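Local coordinates for protein tapirin (Caldicellulosiruptor kristjanssonii, PDB 6N2B) that binds cellulose and probably takes part in attaching this extremely thermophilic bacterium to plant material, at residues E206-S211 with L529-A534; G226-G231 with I243-L248; N247-G252 with I269-N274. All blocks are in the same frame, centred on the assembly; numbering follows the deposited sequence.

Contact 1. Residues E206-S211 with L529-A534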
loop_
_atom_site.group_PDB
_atom_site.type_symbol
_atom_site.label_atom_id
_atom_site.label_comp_id
_atom_site.label_asym_id
_atom_site.label_seq_id
_atom_site.Cartn_x
_atom_site.Cartn_y
_atom_site.Cartn_z
ATOM N N GLU A 206 4.304 4.468 12.651
ATOM C CA GLU A 206 4.112 3.109 12.168
ATOM C C GLU A 206 4.357 2.982 10.665
ATOM O O GLU A 206 4.541 1.869 10.166
ATOM C CB GLU A 206 2.702 2.630 12.539
ATOM C CG GLU A 206 2.069 1.532 11.638
ATOM C CD GLU A 206 2.814 0.176 11.665
ATOM O OE1 GLU A 206 3.604 -0.080 12.603
ATOM O OE2 GLU A 206 2.616 -0.629 10.721
ATOM N N TYR A 207 4.438 4.081 9.932
ATOM C CA TYR A 207 4.448 3.994 8.480
ATOM C C TYR A 207 5.865 3.838 7.931
ATOM O O TYR A 207 6.802 4.514 8.376
ATOM C CB TYR A 207 3.720 5.200 7.882
ATOM C CG TYR A 207 2.245 4.966 8.084
ATOM C CD1 TYR A 207 1.633 5.241 9.312
ATOM C CD2 TYR A 207 1.481 4.367 7.088
ATOM C CE1 TYR A 207 0.291 4.981 9.516
ATOM C CE2 TYR A 207 0.135 4.093 7.284
ATOM C CZ TYR A 207 -0.454 4.394 8.496
ATOM O OH TYR A 207 -1.790 4.106 8.672
ATOM N N ALA A 208 6.021 2.871 7.017
ATOM C CA ALA A 208 7.213 2.824 6.186
ATOM C C ALA A 208 7.152 3.909 5.117
ATOM O O ALA A 208 8.163 4.565 4.815
ATOM C CB ALA A 208 7.359 1.440 5.562
ATOM N N VAL A 209 5.966 4.139 4.564
ATOM C CA VAL A 209 5.734 5.223 3.622
ATOM C C VAL A 209 4.533 6.012 4.125
ATOM O O VAL A 209 3.420 5.482 4.191
ATOM C CB VAL A 209 5.494 4.709 2.190
ATOM C CG1 VAL A 209 5.273 5.861 1.229
ATOM C CG2 VAL A 209 6.654 3.879 1.727
ATOM N N TYR A 210 4.755 7.266 4.486
ATOM C CA TYR A 210 3.669 8.190 4.792
ATOM C C TYR A 210 3.717 9.290 3.748
ATOM O O TYR A 210 4.674 10.065 3.707
ATOM C CB TYR A 210 3.801 8.765 6.198
ATOM C CG TYR A 210 2.617 9.604 6.617
ATOM C CD1 TYR A 210 2.530 10.946 6.264
ATOM C CD2 TYR A 210 1.581 9.056 7.372
ATOM C CE1 TYR A 210 1.451 11.711 6.643
ATOM C CE2 TYR A 210 0.493 9.817 7.761
ATOM C CZ TYR A 210 0.434 11.144 7.394
ATOM O OH TYR A 210 -0.643 11.920 7.784
ATOM N N SER A 211 2.699 9.360 2.906
ATOM C CA SER A 211 2.641 10.359 1.846
ATOM C C SER A 211 1.427 11.250 2.077
ATOM O O SER A 211 0.282 10.785 1.994
ATOM C CB SER A 211 2.580 9.699 0.472
ATOM O OG SER A 211 3.834 9.159 0.123
ATOM N N LEU A 529 12.911 -1.076 0.810
ATOM C CA LEU A 529 12.693 -0.237 1.990
ATOM C C LEU A 529 12.215 -1.116 3.143
ATOM O O LEU A 529 11.082 -1.607 3.135
ATOM C CB LEU A 529 11.676 0.862 1.700
ATOM C CG LEU A 529 11.136 1.614 2.923
ATOM C CD1 LEU A 529 12.253 2.370 3.588
ATOM C CD2 LEU A 529 10.053 2.587 2.545
ATOM N N ILE A 530 13.066 -1.313 4.138
ATOM C CA ILE A 530 12.742 -2.155 5.288
ATOM C C ILE A 530 12.325 -1.242 6.431
ATOM O O ILE A 530 13.151 -0.502 6.971
ATOM C CB ILE A 530 13.932 -3.039 5.696
ATOM C CG1 ILE A 530 14.497 -3.788 4.492
ATOM C CG2 ILE A 530 13.534 -4.005 6.797
ATOM C CD1 ILE A 530 15.459 -4.895 4.887
ATOM N N TYR A 531 11.059 -1.301 6.832
ATOM C CA TYR A 531 10.588 -0.417 7.895
ATOM C C TYR A 531 11.343 -0.691 9.198
ATOM O O TYR A 531 11.544 -1.845 9.592
ATOM C CB TYR A 531 9.076 -0.582 8.094
ATOM C CG TYR A 531 8.555 0.011 9.390
ATOM C CD1 TYR A 531 8.322 1.379 9.511
ATOM C CD2 TYR A 531 8.297 -0.801 10.498
ATOM C CE1 TYR A 531 7.849 1.917 10.696
ATOM C CE2 TYR A 531 7.830 -0.284 11.673
ATOM C CZ TYR A 531 7.611 1.081 11.779
ATOM O OH TYR A 531 7.142 1.614 12.968
ATOM N N LYS A 532 11.797 0.376 9.843
ATOM C CA LYS A 532 12.368 0.305 11.187
ATOM C C LYS A 532 11.881 1.519 11.964
ATOM O O LYS A 532 12.168 2.658 11.578
ATOM C CB LYS A 532 13.903 0.259 11.166
ATOM C CG LYS A 532 14.506 -0.986 10.511
ATOM C CD LYS A 532 14.510 -2.198 11.446
ATOM C CE LYS A 532 14.951 -3.472 10.722
ATOM N NZ LYS A 532 15.178 -4.663 11.615
ATOM N N ARG A 533 11.118 1.278 13.028
ATOM C CA ARG A 533 10.591 2.372 13.834
ATOM C C ARG A 533 11.717 3.216 14.407
ATOM O O ARG A 533 12.697 2.682 14.942
ATOM C CB ARG A 533 9.732 1.828 14.969
ATOM C CG ARG A 533 8.918 2.895 15.654
ATOM C CD ARG A 533 8.107 2.321 16.793
ATOM N NE ARG A 533 6.901 3.112 16.964
ATOM C CZ ARG A 533 5.729 2.812 16.413
ATOM N NH1 ARG A 533 4.688 3.618 16.612
ATOM N NH2 ARG A 533 5.594 1.710 15.669
ATOM N N ALA A 534 11.564 4.536 14.314
ATOM C CA ALA A 534 12.611 5.451 14.759
ATOM C C ALA A 534 12.704 5.521 16.279
ATOM O O ALA A 534 11.701 5.419 16.994
ATOM C CB ALA A 534 12.363 6.864 14.215
#
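Tyr531 reaches the backbone of Glu206 because its CG stands anti to its own N (chi1 165°), a torsion that throws the ring across from the end of strand 526-531. One ring face receives the carbonyl of Glu206, with O 3.4 Å from Tyr531 CE1, while Tyr207 O meets the edge near the ring plane. At the root of the tyrosine side chain, Ala208 CB points to Tyr531 CB, 3.7 Å away. Leu529 continues the apolar side, its CD2 lying 3.7 Å from Val209 CG2. The two segments run in nearly opposite senses and share no hydrogen bond. Here the first strand of the modelled beta-helix, turning a corner at residues 208 and 209, packs against the last strand of the chain, 526-531, through side chains and through carbonyls set about a ring. Replacing Tyr531 by an alanine would probably uncover the carbonyls of Glu206 and Tyr207 and leave Phe205 O without the phenol hydroxyl that bonds to it. The bend of Glu206 at chi2 leaves OE1 4.1 Å from Arg533 NH2, too far for a salt bridge, and OE2 with Ser227. Both charges have firmer partners outside the two segments: Arg533 NH1 pairs with Asp203, and Glu206 OE2 bonds to Ser227 OG.

Contact 2. Residues G226-G231 with I243-L248; sequences GSIYSG and IGVNNL
Ser227 OG is gripped from several directions, and Asn247 supplies two of the bonds. The backbone N of Asn247 donates to OG over 3.1 Å, and ND2 of the same residue adds a weak bond at 3.4 Å. Glu206 OE2 is the third partner, so the buried hydroxyl links three pieces of chain. The first torsion of Ser227 (chi1 -58°) sets OG beside its own backbone N, on the side where Asn247 passes. Asn246 CB also comes close to OG, and the amide it carries is held further out by Lys267 through OD1 and by Glu206 through ND2.

Backbone bonds flank the serine before and after. Asn246 N donates to Gly226 O at 2.8 Å, a fairly straight bond (161° at the hydrogen). One step on, Ile228 N donates to Asn247 O at 2.9 Å. Gly226 itself has a positive phi, a conformation readily adopted without a side chain.

Apolar groups pack on the face of Ile228 and Leu248. Ile228 splits its contacts by branch: CD1 meets Val245 CG2 at 3.6 Å, the two side chains crossing at about a right angle, whereas CG2 lies 4.0 Å from Leu248 CG. Val223 adds to the patch, touching both Ile228 and Val245, and Ile266 touches Val245 and Leu248. Parallel bridging of Ile228 with Leu248, with their aliphatic side chains stacked in register, is the arrangement of successive coils in a parallel beta-helix.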
loop_
_atom_site.group_PDB
_atom_site.type_symbol
_atom_site.label_atom_id
_atom_site.label_comp_id
_atom_site.label_asym_id
_atom_site.label_seq_id
_atom_site.Cartn_x
_atom_site.Cartn_y
_atom_site.Cartn_z
ATOM N N GLY A 226 6.023 -2.331 8.427
ATOM C CA GLY A 226 5.422 -1.015 8.584
ATOM C C GLY A 226 4.104 -0.910 7.830
ATOM O O GLY A 226 3.510 -1.893 7.383
ATOM N N SER A 227 3.656 0.328 7.684
ATOM C CA SER A 227 2.427 0.581 6.969
ATOM C C SER A 227 2.672 1.635 5.904
ATOM O O SER A 227 3.713 2.293 5.868
ATOM C CB SER A 227 1.312 1.007 7.919
ATOM O OG SER A 227 1.095 0.023 8.903
ATOM N N ILE A 228 1.676 1.776 5.037
ATOM C CA ILE A 228 1.716 2.651 3.883
ATOM C C ILE A 228 0.484 3.530 3.957
ATOM O O ILE A 228 -0.624 3.027 4.180
ATOM C CB ILE A 228 1.724 1.847 2.569
ATOM C CG1 ILE A 228 3.042 1.090 2.416
ATOM C CG2 ILE A 228 1.458 2.727 1.378
ATOM C CD1 ILE A 228 2.860 -0.282 1.825
ATOM N N TYR A 229 0.676 4.837 3.798
ATOM C CA TYR A 229 -0.414 5.799 3.766
ATOM C C TYR A 229 -0.197 6.741 2.601
ATOM O O TYR A 229 0.931 7.173 2.347
ATOM C CB TYR A 229 -0.500 6.638 5.061
ATOM C CG TYR A 229 -1.440 7.822 4.909
ATOM C CD1 TYR A 229 -2.817 7.638 4.947
ATOM C CD2 TYR A 229 -0.956 9.114 4.694
ATOM C CE1 TYR A 229 -3.687 8.689 4.795
ATOM C CE2 TYR A 229 -1.818 10.177 4.531
ATOM C CZ TYR A 229 -3.188 9.957 4.587
ATOM O OH TYR A 229 -4.083 10.995 4.438
ATOM N N SER A 230 -1.284 7.098 1.933
ATOM C CA SER A 230 -1.277 8.208 0.992
ATOM C C SER A 230 -2.556 9.017 1.115
ATOM O O SER A 230 -3.650 8.458 1.229
ATOM C CB SER A 230 -1.146 7.739 -0.451
ATOM O OG SER A 230 -1.858 8.614 -1.301
ATOM N N GLY A 231 -2.406 10.341 1.062
ATOM C CA GLY A 231 -3.556 11.231 1.050
ATOM C C GLY A 231 -4.230 11.385 -0.299
ATOM O O GLY A 231 -5.410 11.735 -0.343
ATOM N N ILE A 243 5.776 -6.697 1.575
ATOM C CA ILE A 243 5.957 -7.951 2.302
ATOM C C ILE A 243 5.801 -7.683 3.791
ATOM O O ILE A 243 6.604 -6.952 4.383
ATOM C CB ILE A 243 7.322 -8.589 2.013
ATOM C CG1 ILE A 243 7.520 -8.783 0.515
ATOM C CG2 ILE A 243 7.443 -9.914 2.731
ATOM C CD1 ILE A 243 8.935 -9.210 0.167
ATOM N N GLY A 244 4.790 -8.289 4.403
ATOM C CA GLY A 244 4.535 -8.042 5.813
ATOM C C GLY A 244 4.065 -6.641 6.169
ATOM O O GLY A 244 4.290 -6.201 7.299
ATOM N N VAL A 245 3.409 -5.930 5.242
ATOM C CA VAL A 245 2.857 -4.615 5.543
ATOM C C VAL A 245 1.626 -4.766 6.431
ATOM O O VAL A 245 0.737 -5.589 6.171
ATOM C CB VAL A 245 2.512 -3.867 4.243
ATOM C CG1 VAL A 245 1.538 -2.720 4.517
ATOM C CG2 VAL A 245 3.771 -3.324 3.597
ATOM N N ASN A 246 1.557 -3.959 7.483
ATOM C CA ASN A 246 0.424 -4.035 8.398
ATOM C C ASN A 246 -0.819 -3.361 7.821
ATOM O O ASN A 246 -1.884 -3.977 7.711
ATOM C CB ASN A 246 0.805 -3.416 9.742
ATOM C CG ASN A 246 1.742 -4.307 10.542
ATOM O OD1 ASN A 246 1.627 -5.533 10.512
ATOM N ND2 ASN A 246 2.674 -3.694 11.258
ATOM N N ASN A 247 -0.716 -2.096 7.456
ATOM C CA ASN A 247 -1.850 -1.411 6.851
ATOM C C ASN A 247 -1.419 -0.699 5.572
ATOM O O ASN A 247 -0.264 -0.283 5.430
ATOM C CB ASN A 247 -2.497 -0.405 7.840
ATOM C CG ASN A 247 -2.711 -1.003 9.243
ATOM O OD1 ASN A 247 -3.576 -1.862 9.438
ATOM N ND2 ASN A 247 -1.939 -0.536 10.218
ATOM N N LEU A 248 -2.357 -0.585 4.630
ATOM C CA LEU A 248 -2.210 0.276 3.459
ATOM C C LEU A 248 -3.470 1.122 3.413
ATOM O O LEU A 248 -4.518 0.628 3.001
ATOM C CB LEU A 248 -2.045 -0.526 2.178
ATOM C CG LEU A 248 -1.670 0.213 0.883
ATOM C CD1 LEU A 248 -1.225 -0.778 -0.146
ATOM C CD2 LEU A 248 -2.802 1.045 0.290
#

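Contact 3. Residues N247-G252 with I269-N274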
loop_
_atom_site.group_PDB
_atom_site.type_symbol
_atom_site.label_atom_id
_atom_site.label_comp_id
_atom_site.label_asym_id
_atom_site.label_seq_id
_atom_site.Cartn_x
_atom_site.Cartn_y
_atom_site.Cartn_z
ATOM N N ASN A 247 -0.716 -2.096 7.456
ATOM C CA ASN A 247 -1.850 -1.411 6.851
ATOM C C ASN A 247 -1.419 -0.699 5.572
ATOM O O ASN A 247 -0.264 -0.283 5.430
ATOM C CB ASN A 247 -2.497 -0.405 7.840
ATOM C CG ASN A 247 -2.711 -1.003 9.243
ATOM O OD1 ASN A 247 -3.576 -1.862 9.438
ATOM N ND2 ASN A 247 -1.939 -0.536 10.218
ATOM N N LEU A 248 -2.357 -0.585 4.630
ATOM C CA LEU A 248 -2.210 0.276 3.459
ATOM C C LEU A 248 -3.470 1.122 3.413
ATOM O O LEU A 248 -4.518 0.628 3.001
ATOM C CB LEU A 248 -2.045 -0.526 2.178
ATOM C CG LEU A 248 -1.670 0.213 0.883
ATOM C CD1 LEU A 248 -1.225 -0.778 -0.146
ATOM C CD2 LEU A 248 -2.802 1.045 0.290
ATOM N N ILE A 249 -3.379 2.382 3.819
ATOM C CA ILE A 249 -4.526 3.288 3.824
ATOM C C ILE A 249 -4.362 4.315 2.711
ATOM O O ILE A 249 -3.375 5.057 2.677
ATOM C CB ILE A 249 -4.687 3.997 5.174
ATOM C CG1 ILE A 249 -5.015 2.984 6.272
ATOM C CG2 ILE A 249 -5.730 5.100 5.042
ATOM C CD1 ILE A 249 -4.929 3.541 7.657
ATOM N N CYS A 250 -5.333 4.382 1.814
ATOM C CA CYS A 250 -5.320 5.393 0.768
ATOM C C CYS A 250 -6.582 6.227 0.883
ATOM O O CYS A 250 -7.690 5.703 0.726
ATOM C CB CYS A 250 -5.232 4.784 -0.626
ATOM S SG CYS A 250 -5.432 6.082 -1.880
ATOM N N LYS A 251 -6.420 7.519 1.148
ATOM C CA LYS A 251 -7.578 8.378 1.313
ATOM C C LYS A 251 -7.850 9.241 0.084
ATOM O O LYS A 251 -8.753 10.082 0.118
ATOM C CB LYS A 251 -7.418 9.212 2.578
ATOM C CG LYS A 251 -7.516 8.327 3.823
ATOM C CD LYS A 251 -8.050 9.061 5.044
ATOM C CE LYS A 251 -9.572 9.185 5.070
ATOM N NZ LYS A 251 -10.059 9.601 6.429
ATOM N N GLY A 252 -7.125 9.008 -1.018
ATOM C CA GLY A 252 -7.390 9.646 -2.291
ATOM C C GLY A 252 -8.233 8.810 -3.249
ATOM O O GLY A 252 -8.783 7.760 -2.892
ATOM N N ILE A 269 -5.452 -3.952 7.848
ATOM C CA ILE A 269 -6.465 -3.249 7.065
ATOM C C ILE A 269 -5.852 -2.656 5.803
ATOM O O ILE A 269 -4.841 -1.944 5.861
ATOM C CB ILE A 269 -7.153 -2.152 7.894
ATOM C CG1 ILE A 269 -8.055 -2.787 8.958
ATOM C CG2 ILE A 269 -7.936 -1.209 6.980
ATOM C CD1 ILE A 269 -7.996 -2.120 10.322
ATOM N N MET A 270 -6.481 -2.937 4.666
ATOM C CA MET A 270 -6.279 -2.187 3.432
ATOM C C MET A 270 -7.527 -1.343 3.202
ATOM O O MET A 270 -8.582 -1.869 2.834
ATOM C CB MET A 270 -6.012 -3.116 2.253
ATOM C CG MET A 270 -5.674 -2.409 0.958
ATOM S SD MET A 270 -5.316 -3.644 -0.308
ATOM C CE MET A 270 -4.392 -2.647 -1.462
ATOM N N TYR A 271 -7.413 -0.045 3.446
ATOM C CA TYR A 271 -8.515 0.891 3.270
ATOM C C TYR A 271 -8.341 1.602 1.934
ATOM O O TYR A 271 -7.328 2.272 1.706
ATOM C CB TYR A 271 -8.574 1.895 4.430
ATOM C CG TYR A 271 -9.691 2.924 4.332
ATOM C CD1 TYR A 271 -9.596 4.001 3.451
ATOM C CD2 TYR A 271 -10.840 2.820 5.117
ATOM C CE1 TYR A 271 -10.608 4.949 3.347
ATOM C CE2 TYR A 271 -11.861 3.770 5.029
ATOM C CZ TYR A 271 -11.733 4.834 4.137
ATOM O OH TYR A 271 -12.716 5.785 4.020
ATOM N N ILE A 272 -9.335 1.480 1.072
ATOM C CA ILE A 272 -9.316 2.110 -0.237
ATOM C C ILE A 272 -10.490 3.077 -0.293
ATOM O O ILE A 272 -11.644 2.660 -0.473
ATOM C CB ILE A 272 -9.388 1.082 -1.366
ATOM C CG1 ILE A 272 -8.258 0.058 -1.200
ATOM C CG2 ILE A 272 -9.354 1.775 -2.719
ATOM C CD1 ILE A 272 -6.858 0.647 -1.232
ATOM N N GLN A 273 -10.196 4.373 -0.162
ATOM C CA GLN A 273 -11.239 5.398 -0.080
ATOM C C GLN A 273 -12.230 5.324 -1.242
ATOM O O GLN A 273 -13.447 5.399 -1.033
ATOM C CB GLN A 273 -10.594 6.782 -0.028
ATOM C CG GLN A 273 -11.548 7.935 -0.275
ATOM C CD GLN A 273 -12.410 8.209 0.930
ATOM O OE1 GLN A 273 -12.028 7.911 2.063
ATOM N NE2 GLN A 273 -13.584 8.773 0.696
ATOM N N ASN A 274 -11.737 5.193 -2.478
ATOM C CA ASN A 274 -12.628 5.147 -3.634
ATOM C C ASN A 274 -12.456 3.878 -4.464
ATOM O O ASN A 274 -13.355 3.030 -4.459
ATOM C CB ASN A 274 -12.449 6.392 -4.497
ATOM C CG ASN A 274 -13.337 6.372 -5.723
ATOM O OD1 ASN A 274 -14.570 6.357 -5.610
ATOM N ND2 ASN A 274 -12.720 6.353 -6.906
HETATM O O HOH W 1 -9.279 5.092 -3.665
#
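Ile269 N donates to Asn247 OD1, lying in the plane of the side-chain carbonyl and on a lone pair, at 3.2 Å and a nearly straight 167°. This bond opens a ladder between strands 248-250 and 269-272, which stack in parallel as neighbouring coils of the beta-helix. The axes pass 4.7 Å apart, and bonds from Leu248 N to Ile269 O, Tyr271 N to Leu248 O, Cys250 N to Tyr271 O and Gln273 N to Cys250 O carry the register onward.

Leu248, Met270, Cys250 and Ile272 share one face. Leu248 and Met270 lie side by side and point the same way, CD1 of the leucine 3.9 Å from CE of the extended methionine. Val255, from a strand of another sheet, touches both Cys250 and Ile272, as expected of side chains turned into the core of the coil.

On the face of Ile249 and Tyr271, the tyrosine's CB lies against Ile249 CG1, while the edge of its ring turns to Cys250 O, 3.7 Å from CD1. Helix 408-413 covers this outer face, Ile412 touching both Ile269 and Tyr271; carbonyls of Ile412 and Phe415 also take NZ of Lys251.

Beyond the strands, Gln273 bends at chi2 (76°), bringing OE1 within 3.0 Å of Tyr271 OH. The phenol donates this bond from well above the amide plane, which gives it a polar partner and restrains the ring. At the turn, one water joins the coils: it donates to Gly252 O and accepts from Asn274 N, 2.7 Å away.

Contacts 2 and 3 are consecutive steps along one stack of coils: they share Asn247 and Leu248 on strand 240-250, their centres are about 9 Å apart, and strands 227-230, 240-250 and 269-272 are successive parallel neighbours. Contact 1 lies about 8 Å from contact 2 and about 16 Å from contact 3, centre to centre, and joins on through strand 207-211, the neighbour of 227-230. In the chain, however, contact 1 spans more than 300 residues and encloses the other two. Local, coil-by-coil pairing thus builds the solenoid, and contact 1 is among the long-range contacts that bring the first strands against the last ones, all away from the calcium site.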